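Local coordinates for protein N-acetylcysteine deacetylase (Bacillus subtilis, PDB 1YSJ) that probably deacetylates N-acetylcysteine to cysteine and acetate with two bound divalent metal ions, in a pathway that recovers cysteine from S-(2-succino)cysteine, at residues P90-L101 / G147-E158; C122-I131 / I178-D186. The protein carries 1 engineered substitution. All blocks are in the same frame, centred on the assembly; numbering follows the deposited sequence.

The two contacts alternate along the chain, in the order 90-101, 122-131, 147-158, 178-186, and their centres lie about 11 Å apart. Contact 1 pairs strands 91-97 and 148-154 of the mixed sheet in the metal-binding domain; contact 2 lays helix 124-139, the connection between those two strands, against strand 175-184, the neighbour of 91-97 on its other side. A probable hydrogen bond from R95 N to F179 O (2.8 Å) ties the sheet together, and one between D97 OD1 and H127 ND1 (2.8 Å) ties strand to helix. The strand ends and the helix start converge on the dinuclear nickel site: E158 comes from contact 1, and C122, H124 and H182 from contact 2, with H374 from elsewhere in the chain.

Contact 1 (P90-L101 / G147-E158); sequences PVIAIRADIDAL and GTVRFIFQPAEE. With NI (nickel (II) ion), chain D.
I94 sits midway along a parallel pairing with strand 148-154, and D99 and E158 touch beyond the C-terminal ends of the two strands. Strands 91-97 and 148-154 are joined through helix 124-139, a beta-alpha-beta crossover inside the mixed sheet, and their short axes diverge by 27°. The backbone of I94 binds to both sides of F151: its N donates to R150 O (2.9 Å), and its O accepts from I152 N. With CG1 anti to the carbonyl carbon (chi1 -62°), the I94 side chain brings CD1 to 3.7 Å from V149 CG1. That same V149 methyl lies over one face of the F151 ring near its rim, which makes a compact apolar patch on the side of the sheet that carries I92, I94 and A96. On the other side, R95 grips Q154 side-on: NE (3.0 Å) and NH2 both donate to the single atom Q154 OE1. That oxygen lies at the edge of the guanidinium, while the donors stand above the amide plane. E349 and D350 add salt bridges to NH2, and Y354 also hydrogen-bonds OE1.

Beyond the strands, the D99 carboxylate is directed at the turn before E158. Its OD2 takes the E158 backbone N-H on the syn lone pair, at 2.9 Å and 163°. S48 OG also reaches OD2, and H124 ND1 reaches OD1, so D99 joins the turn to a nickel ligand as a second-shell residue. L101 CD2 packs against E158 CD (3.7 Å), so a leucine methyl lies beside the metal-binding carboxylate. E158 is bidentate on nickel, whose other protein ligands are C122 and H374: OE1 and OE2 each lie 2.4 Å from the ion. One water donates to both D99 O and E158 OE2, at 2.7 Å from each.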
loop_
_atom_site.group_PDB
_atom_site.type_symbol
_atom_site.label_atom_id
_atom_site.label_comp_id
_atom_site.label_asym_id
_atom_site.label_seq_id
_atom_site.Cartn_x
_atom_site.Cartn_y
_atom_site.Cartn_z
ATOM N N PRO A 90 24.498 0.988 49.289
ATOM C CA PRO A 90 24.055 0.730 47.918
ATOM C C PRO A 90 23.852 2.015 47.121
ATOM O O PRO A 90 23.657 3.092 47.698
ATOM C CB PRO A 90 22.719 -0.010 48.101
ATOM C CG PRO A 90 22.314 0.224 49.512
ATOM C CD PRO A 90 23.557 0.454 50.293
ATOM N N VAL A 91 23.923 1.888 45.799
ATOM C CA VAL A 91 23.658 2.994 44.892
ATOM C C VAL A 91 22.293 2.773 44.251
ATOM O O VAL A 91 22.022 1.696 43.706
ATOM C CB VAL A 91 24.734 3.096 43.779
ATOM C CG1 VAL A 91 24.475 4.310 42.882
ATOM C CG2 VAL A 91 26.123 3.172 44.382
ATOM N N ILE A 92 21.434 3.785 44.331
ATOM C CA ILE A 92 20.150 3.757 43.623
ATOM C C ILE A 92 20.060 4.910 42.628
ATOM O O ILE A 92 20.797 5.890 42.733
ATOM C CB ILE A 92 18.923 3.745 44.579
ATOM C CG1 ILE A 92 18.860 5.023 45.421
ATOM C CG2 ILE A 92 18.930 2.485 45.459
ATOM C CD1 ILE A 92 17.464 5.352 45.928
ATOM N N ALA A 93 19.159 4.788 41.659
ATOM C CA ALA A 93 19.067 5.774 40.601
ATOM C C ALA A 93 17.676 6.380 40.506
ATOM O O ALA A 93 16.681 5.717 40.791
ATOM C CB ALA A 93 19.490 5.165 39.261
ATOM N N ILE A 94 17.625 7.652 40.124
ATOM C CA ILE A 94 16.369 8.343 39.866
ATOM C C ILE A 94 16.436 8.972 38.469
ATOM O O ILE A 94 17.372 9.703 38.141
ATOM C CB ILE A 94 16.045 9.404 40.946
ATOM C CG1 ILE A 94 15.885 8.737 42.318
ATOM C CG2 ILE A 94 14.769 10.168 40.576
ATOM C CD1 ILE A 94 15.769 9.718 43.485
ATOM N N ARG A 95 15.436 8.677 37.653
ATOM C CA ARG A 95 15.498 8.997 36.242
ATOM C C ARG A 95 14.458 10.030 35.820
ATOM O O ARG A 95 13.290 9.944 36.207
ATOM C CB ARG A 95 15.366 7.706 35.425
ATOM C CG ARG A 95 15.391 7.867 33.909
ATOM C CD ARG A 95 13.999 8.167 33.360
ATOM N NE ARG A 95 13.854 7.666 32.002
ATOM C CZ ARG A 95 12.689 7.462 31.397
ATOM N NH1 ARG A 95 11.549 7.729 32.025
ATOM N NH2 ARG A 95 12.669 6.985 30.161
ATOM N N ALA A 96 14.905 11.001 35.025
ATOM C CA ALA A 96 14.020 11.918 34.301
ATOM C C ALA A 96 14.387 11.936 32.814
ATOM O O ALA A 96 15.555 11.785 32.457
ATOM C CB ALA A 96 14.109 13.325 34.885
ATOM N N ASP A 97 13.389 12.115 31.955
ATOM C CA ASP A 97 13.610 12.255 30.508
ATOM C C ASP A 97 13.607 13.723 30.092
ATOM O O ASP A 97 12.842 14.517 30.633
ATOM C CB ASP A 97 12.579 11.450 29.703
ATOM C CG ASP A 97 11.200 11.419 30.356
ATOM O OD1 ASP A 97 10.903 12.271 31.225
ATOM O OD2 ASP A 97 10.409 10.526 29.993
ATOM N N ILE A 98 14.464 14.087 29.140
ATOM C CA ILE A 98 14.698 15.512 28.839
ATOM C C ILE A 98 14.296 16.002 27.431
ATOM O O ILE A 98 14.419 17.192 27.138
ATOM C CB ILE A 98 16.174 15.932 29.147
ATOM C CG1 ILE A 98 17.166 15.283 28.163
ATOM C CG2 ILE A 98 16.534 15.604 30.592
ATOM C CD1 ILE A 98 18.587 15.848 28.236
ATOM N N ASP A 99 13.826 15.095 26.571
ATOM C CA ASP A 99 13.527 15.431 25.168
ATOM C C ASP A 99 12.074 15.862 24.902
ATOM O O ASP A 99 11.150 15.420 25.578
ATOM C CB ASP A 99 13.925 14.277 24.232
ATOM C CG ASP A 99 13.155 12.985 24.508
ATOM O OD1 ASP A 99 12.736 12.736 25.665
ATOM O OD2 ASP A 99 12.989 12.198 23.552
ATOM N N ALA A 100 11.896 16.727 23.903
ATOM C CA ALA A 100 10.579 17.211 23.486
ATOM C C ALA A 100 10.111 16.546 22.180
ATOM O O ALA A 100 10.679 15.535 21.752
ATOM C CB ALA A 100 10.604 18.715 23.343
ATOM N N LEU A 101 9.092 17.127 21.546
ATOM C CA LEU A 101 8.437 16.509 20.387
ATOM C C LEU A 101 8.273 17.435 19.182
ATOM O O LEU A 101 8.129 18.645 19.352
ATOM C CB LEU A 101 7.072 15.948 20.793
ATOM C CG LEU A 101 7.100 14.637 21.581
ATOM C CD1 LEU A 101 5.829 14.500 22.402
ATOM C CD2 LEU A 101 7.311 13.423 20.664
ATOM N N GLY A 147 23.655 5.614 51.656
ATOM C CA GLY A 147 24.227 5.225 50.386
ATOM C C GLY A 147 24.237 6.374 49.411
ATOM O O GLY A 147 24.430 7.525 49.799
ATOM N N THR A 148 24.004 6.056 48.144
ATOM C CA THR A 148 24.209 7.009 47.068
ATOM C C THR A 148 23.018 7.053 46.115
ATOM O O THR A 148 22.457 6.018 45.756
ATOM C CB THR A 148 25.508 6.669 46.301
ATOM O OG1 THR A 148 26.620 6.757 47.202
ATOM C CG2 THR A 148 25.735 7.613 45.122
ATOM N N VAL A 149 22.635 8.267 45.723
ATOM C CA VAL A 149 21.626 8.453 44.691
ATOM C C VAL A 149 22.279 8.984 43.421
ATOM O O VAL A 149 22.905 10.050 43.417
ATOM C CB VAL A 149 20.472 9.391 45.133
ATOM C CG1 VAL A 149 19.405 9.455 44.048
ATOM C CG2 VAL A 149 19.856 8.914 46.444
ATOM N N ARG A 150 22.136 8.221 42.347
ATOM C CA ARG A 150 22.584 8.646 41.036
ATOM C C ARG A 150 21.388 9.218 40.263
ATOM O O ARG A 150 20.332 8.591 40.186
ATOM C CB ARG A 150 23.206 7.466 40.301
ATOM C CG ARG A 150 24.148 7.847 39.184
ATOM C CD ARG A 150 24.953 6.640 38.737
ATOM N NE ARG A 150 26.008 6.312 39.691
ATOM C CZ ARG A 150 26.726 5.191 39.668
ATOM N NH1 ARG A 150 26.500 4.263 38.742
ATOM N NH2 ARG A 150 27.674 4.995 40.582
ATOM N N PHE A 151 21.551 10.422 39.721
ATOM C CA PHE A 151 20.494 11.062 38.938
ATOM C C PHE A 151 20.770 10.940 37.445
ATOM O O PHE A 151 21.863 11.253 36.968
ATOM C CB PHE A 151 20.320 12.530 39.345
ATOM C CG PHE A 151 19.889 12.708 40.768
ATOM C CD1 PHE A 151 20.831 12.738 41.796
ATOM C CD2 PHE A 151 18.540 12.831 41.087
ATOM C CE1 PHE A 151 20.434 12.895 43.118
ATOM C CE2 PHE A 151 18.134 12.986 42.406
ATOM C CZ PHE A 151 19.083 13.016 43.426
ATOM N N ILE A 152 19.757 10.479 36.722
ATOM C CA ILE A 152 19.852 10.217 35.297
ATOM C C ILE A 152 18.908 11.153 34.547
ATOM O O ILE A 152 17.682 11.052 34.662
ATOM C CB ILE A 152 19.517 8.728 34.977
ATOM C CG1 ILE A 152 20.505 7.800 35.686
ATOM C CG2 ILE A 152 19.515 8.468 33.467
ATOM C CD1 ILE A 152 20.074 6.347 35.726
ATOM N N PHE A 153 19.492 12.079 33.798
ATOM C CA PHE A 153 18.721 12.947 32.925
ATOM C C PHE A 153 18.919 12.439 31.502
ATOM O O PHE A 153 19.918 12.721 30.850
ATOM C CB PHE A 153 19.113 14.420 33.118
ATOM C CG PHE A 153 18.827 14.937 34.509
ATOM C CD1 PHE A 153 19.789 14.844 35.516
ATOM C CD2 PHE A 153 17.591 15.495 34.818
ATOM C CE1 PHE A 153 19.532 15.305 36.801
ATOM C CE2 PHE A 153 17.318 15.963 36.109
ATOM C CZ PHE A 153 18.292 15.867 37.101
ATOM N N GLN A 154 17.941 11.663 31.054
ATOM C CA GLN A 154 18.078 10.811 29.892
ATOM C C GLN A 154 17.573 11.465 28.607
ATOM O O GLN A 154 16.443 11.955 28.560
ATOM C CB GLN A 154 17.321 9.500 30.146
ATOM C CG GLN A 154 17.266 8.566 28.948
ATOM C CD GLN A 154 16.071 7.649 28.971
ATOM O OE1 GLN A 154 15.863 6.900 29.932
ATOM N NE2 GLN A 154 15.277 7.684 27.902
ATOM N N PRO A 155 18.395 11.437 27.543
ATOM C CA PRO A 155 17.930 11.948 26.254
ATOM C C PRO A 155 17.069 10.912 25.544
ATOM O O PRO A 155 17.072 9.747 25.934
ATOM C CB PRO A 155 19.234 12.143 25.476
ATOM C CG PRO A 155 20.142 11.081 26.014
ATOM C CD PRO A 155 19.775 10.912 27.468
ATOM N N ALA A 156 16.321 11.345 24.530
ATOM C CA ALA A 156 15.740 10.439 23.531
ATOM C C ALA A 156 14.783 9.351 24.059
ATOM O O ALA A 156 14.836 8.197 23.608
ATOM C CB ALA A 156 16.861 9.807 22.685
ATOM N N GLU A 157 13.917 9.711 25.004
ATOM C CA GLU A 157 12.869 8.790 25.451
ATOM C C GLU A 157 11.838 8.594 24.340
ATOM O O GLU A 157 11.358 7.480 24.109
ATOM C CB GLU A 157 12.188 9.304 26.722
ATOM C CG GLU A 157 11.204 8.323 27.378
ATOM C CD GLU A 157 9.832 8.275 26.699
ATOM O OE1 GLU A 157 9.351 9.322 26.209
ATOM O OE2 GLU A 157 9.230 7.181 26.664
ATOM N N GLU A 158 11.515 9.681 23.644
ATOM C CA GLU A 158 10.449 9.666 22.648
ATOM C C GLU A 158 10.728 8.744 21.462
ATOM O O GLU A 158 9.799 8.305 20.790
ATOM C CB GLU A 158 10.114 11.087 22.179
ATOM C CG GLU A 158 9.613 12.014 23.294
ATOM C CD GLU A 158 8.230 11.640 23.826
ATOM O OE1 GLU A 158 7.577 10.709 23.301
ATOM O OE2 GLU A 158 7.780 12.291 24.787
HETATM NI NI NI D . 5.802 10.949 24.916
HETATM O O HOH W 1 8.589 14.879 25.011
HETATM O O HOH W 2 6.714 9.681 26.838
HETATM O O HOH W 3 4.682 8.917 25.229
#

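Contact 2 (C122-I131 / I178-D186); sequences CGHDFHTASI and IFGMHNKPD. With NI (nickel (II) ion), chain C; NI (nickel (II) ion), chain D.
G123 and N183 meet where helix 124-131 passes strand 178-184 of the central sheet at 134°, the short axes 8.4 Å apart at closest. This helix-on-sheet packing, part of the M20 metallopeptidase fold, brings together three of the nickel ligands. C122 SG bridges both ions, while H124 NE2 (2.0 Å) and H182 NE2 complete the protein ligands of one. H182 is fixed in rotation by its ND1, which donates to N183 O at 178°, in the ring plane and on a lone pair. H127 sets its edge on the H182 face, CE1 over the ring centre, with the planes at 73°. Its NE2 accepts from N183 N (2.9 Å), and its ND1 is held by D97. With an alanine in place of H127, the N183 N-H would probably be left without its acceptor and the H182 ring without the edge that covers its face. N183 ND2 donates to C122 O (2.7 Å) from above the carbonyl plane, joining the metal-binding loop to the strand. Further along the helix, F126 meets selenomethionine M181 of the strand in a Met-aromatic contact, F126 CE2 lying 3.9 Å from M181 SE. M181 ends tip to tip with I131, CE 3.4 Å from CD1.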
loop_
_atom_site.group_PDB
_atom_site.type_symbol
_atom_site.label_atom_id
_atom_site.label_comp_id
_atom_site.label_asym_id
_atom_site.label_seq_id
_atom_site.Cartn_x
_atom_site.Cartn_y
_atom_site.Cartn_z
ATOM N N CYS A 122 4.752 16.271 26.347
ATOM C CA CYS A 122 4.678 15.072 27.174
ATOM C C CYS A 122 5.119 15.341 28.621
ATOM O O CYS A 122 5.214 14.419 29.425
ATOM C CB CYS A 122 5.502 13.947 26.541
ATOM S SG CYS A 122 4.920 12.276 26.943
ATOM N N GLY A 123 5.385 16.610 28.939
ATOM C CA GLY A 123 5.729 17.026 30.305
ATOM C C GLY A 123 7.130 16.672 30.794
ATOM O O GLY A 123 7.379 16.656 31.996
ATOM N N HIS A 124 8.052 16.413 29.869
ATOM C CA HIS A 124 9.425 16.038 30.223
ATOM C C HIS A 124 10.200 17.199 30.839
ATOM O O HIS A 124 11.156 16.991 31.602
ATOM C CB HIS A 124 10.156 15.485 29.001
ATOM C CG HIS A 124 9.596 14.189 28.497
ATOM N ND1 HIS A 124 10.251 13.406 27.569
ATOM C CD2 HIS A 124 8.449 13.532 28.800
ATOM C CE1 HIS A 124 9.525 12.333 27.311
ATOM N NE2 HIS A 124 8.428 12.384 28.046
ATOM N N ASP A 125 9.790 18.420 30.496
ATOM C CA ASP A 125 10.276 19.614 31.165
ATOM C C ASP A 125 9.927 19.546 32.662
ATOM O O ASP A 125 10.791 19.774 33.513
ATOM C CB ASP A 125 9.714 20.888 30.503
ATOM C CG ASP A 125 8.190 20.884 30.380
ATOM O OD1 ASP A 125 7.581 19.797 30.284
ATOM O OD2 ASP A 125 7.596 21.982 30.361
ATOM N N PHE A 126 8.670 19.202 32.961
ATOM C CA PHE A 126 8.214 18.932 34.327
ATOM C C PHE A 126 9.006 17.827 35.037
ATOM O O PHE A 126 9.432 18.018 36.176
ATOM C CB PHE A 126 6.710 18.626 34.351
ATOM C CG PHE A 126 6.234 17.979 35.628
ATOM C CD1 PHE A 126 6.074 18.729 36.790
ATOM C CD2 PHE A 126 5.933 16.618 35.662
ATOM C CE1 PHE A 126 5.636 18.133 37.969
ATOM C CE2 PHE A 126 5.492 16.010 36.837
ATOM C CZ PHE A 126 5.343 16.771 37.994
ATOM N N HIS A 127 9.195 16.682 34.378
ATOM C CA HIS A 127 9.962 15.578 34.967
ATOM C C HIS A 127 11.363 16.031 35.351
ATOM O O HIS A 127 11.823 15.752 36.462
ATOM C CB HIS A 127 10.066 14.373 34.023
ATOM C CG HIS A 127 8.746 13.797 33.618
ATOM N ND1 HIS A 127 8.568 13.112 32.435
ATOM C CD2 HIS A 127 7.537 13.817 34.227
ATOM C CE1 HIS A 127 7.309 12.728 32.338
ATOM N NE2 HIS A 127 6.661 13.148 33.410
ATOM N N THR A 128 12.018 16.734 34.424
ATOM C CA THR A 128 13.377 17.238 34.612
ATOM C C THR A 128 13.479 18.205 35.792
ATOM O O THR A 128 14.289 17.989 36.696
ATOM C CB THR A 128 13.919 17.891 33.308
ATOM O OG1 THR A 128 14.035 16.883 32.292
ATOM C CG2 THR A 128 15.282 18.547 33.533
ATOM N N ALA A 129 12.654 19.248 35.787
ATOM C CA ALA A 129 12.652 20.241 36.868
ATOM C C ALA A 129 12.364 19.622 38.244
ATOM O O ALA A 129 13.012 19.983 39.225
ATOM C CB ALA A 129 11.677 21.366 36.569
ATOM N N SER A 130 11.416 18.684 38.294
ATOM C CA SER A 130 11.078 17.946 39.520
ATOM C C SER A 130 12.267 17.196 40.097
ATOM O O SER A 130 12.553 17.312 41.288
ATOM C CB SER A 130 9.943 16.949 39.267
ATOM O OG SER A 130 8.711 17.611 39.050
ATOM N N ILE A 131 12.956 16.435 39.247
ATOM C CA ILE A 131 14.083 15.604 39.674
ATOM C C ILE A 131 15.336 16.445 39.987
ATOM O O ILE A 131 16.212 16.011 40.746
ATOM C CB ILE A 131 14.361 14.444 38.654
ATOM C CG1 ILE A 131 13.137 13.523 38.517
ATOM C CG2 ILE A 131 15.589 13.609 39.034
ATOM C CD1 ILE A 131 12.549 13.023 39.839
ATOM N N ILE A 178 16.241 1.394 40.437
ATOM C CA ILE A 178 15.975 2.587 39.635
ATOM C C ILE A 178 14.514 3.031 39.735
ATOM O O ILE A 178 13.586 2.213 39.700
ATOM C CB ILE A 178 16.404 2.409 38.145
ATOM C CG1 ILE A 178 16.282 3.744 37.392
ATOM C CG2 ILE A 178 15.608 1.268 37.463
ATOM C CD1 ILE A 178 17.180 3.872 36.183
ATOM N N PHE A 179 14.321 4.339 39.852
ATOM C CA PHE A 179 12.991 4.891 40.035
ATOM C C PHE A 179 12.714 6.017 39.050
ATOM O O PHE A 179 13.622 6.749 38.652
ATOM C CB PHE A 179 12.805 5.342 41.486
ATOM C CG PHE A 179 13.139 4.271 42.483
ATOM C CD1 PHE A 179 14.394 4.230 43.088
ATOM C CD2 PHE A 179 12.216 3.277 42.786
ATOM C CE1 PHE A 179 14.713 3.223 43.999
ATOM C CE2 PHE A 179 12.527 2.265 43.695
ATOM C CZ PHE A 179 13.774 2.239 44.301
ATOM N N GLY A 180 11.453 6.132 38.651
ATOM C CA GLY A 180 11.054 7.116 37.661
ATOM C C GLY A 180 9.594 7.481 37.782
ATOM O O GLY A 180 8.840 6.855 38.526
HETATM N N MSE A 181 9.200 8.511 37.052
HETATM C CA MSE A 181 7.819 8.930 37.037
HETATM C C MSE A 181 7.393 9.253 35.621
HETATM O O MSE A 181 8.225 9.509 34.746
HETATM C CB MSE A 181 7.622 10.163 37.924
HETATM C CG MSE A 181 7.565 11.483 37.163
HETATM SE SE MSE A 181 7.620 13.042 38.302
HETATM C CE MSE A 181 9.499 13.317 38.290
ATOM N N HIS A 182 6.084 9.227 35.405
ATOM C CA HIS A 182 5.513 9.964 34.304
ATOM C C HIS A 182 4.310 10.745 34.802
ATOM O O HIS A 182 3.487 10.220 35.557
ATOM C CB HIS A 182 5.129 9.059 33.140
ATOM C CG HIS A 182 5.159 9.761 31.820
ATOM N ND1 HIS A 182 4.221 10.705 31.458
ATOM C CD2 HIS A 182 6.033 9.682 30.789
ATOM C CE1 HIS A 182 4.511 11.171 30.256
ATOM N NE2 HIS A 182 5.606 10.566 29.828
ATOM N N ASN A 183 4.227 12.007 34.389
ATOM C CA ASN A 183 3.067 12.833 34.686
ATOM C C ASN A 183 1.810 12.153 34.159
ATOM O O ASN A 183 1.836 11.511 33.107
ATOM C CB ASN A 183 3.230 14.239 34.091
ATOM C CG ASN A 183 3.123 14.251 32.576
ATOM O OD1 ASN A 183 2.029 14.317 32.018
ATOM N ND2 ASN A 183 4.261 14.183 31.906
ATOM N N LYS A 184 0.723 12.275 34.908
ATOM C CA LYS A 184 -0.543 11.677 34.530
ATOM C C LYS A 184 -1.624 12.750 34.625
ATOM O O LYS A 184 -2.101 13.054 35.720
ATOM C CB LYS A 184 -0.857 10.477 35.426
ATOM C CG LYS A 184 -1.801 9.438 34.814
ATOM C CD LYS A 184 -1.097 8.614 33.736
ATOM C CE LYS A 184 -1.892 7.377 33.348
ATOM N NZ LYS A 184 -3.063 7.699 32.506
ATOM N N PRO A 185 -1.995 13.344 33.474
ATOM C CA PRO A 185 -2.931 14.479 33.421
ATOM C C PRO A 185 -4.305 14.215 34.036
ATOM O O PRO A 185 -4.948 15.153 34.511
ATOM C CB PRO A 185 -3.061 14.770 31.916
ATOM C CG PRO A 185 -2.523 13.555 31.222
ATOM C CD PRO A 185 -1.504 12.972 32.133
ATOM N N ASP A 186 -4.739 12.955 34.036
ATOM C CA ASP A 186 -6.067 12.583 34.537
ATOM C C ASP A 186 -6.122 12.408 36.058
ATOM O O ASP A 186 -7.202 12.249 36.630
ATOM C CB ASP A 186 -6.584 11.320 33.835
ATOM C CG ASP A 186 -5.573 10.188 33.848
ATOM O OD1 ASP A 186 -5.829 9.171 34.525
ATOM O OD2 ASP A 186 -4.519 10.318 33.182
HETATM NI NI NI C . 6.845 11.083 28.089
HETATM NI NI NI D . 5.802 10.949 24.916
HETATM O O HOH W 2 6.714 9.681 26.838
HETATM O O HOH W 4 8.424 9.681 28.935
HETATM O O HOH W 3 4.682 8.917 25.229
#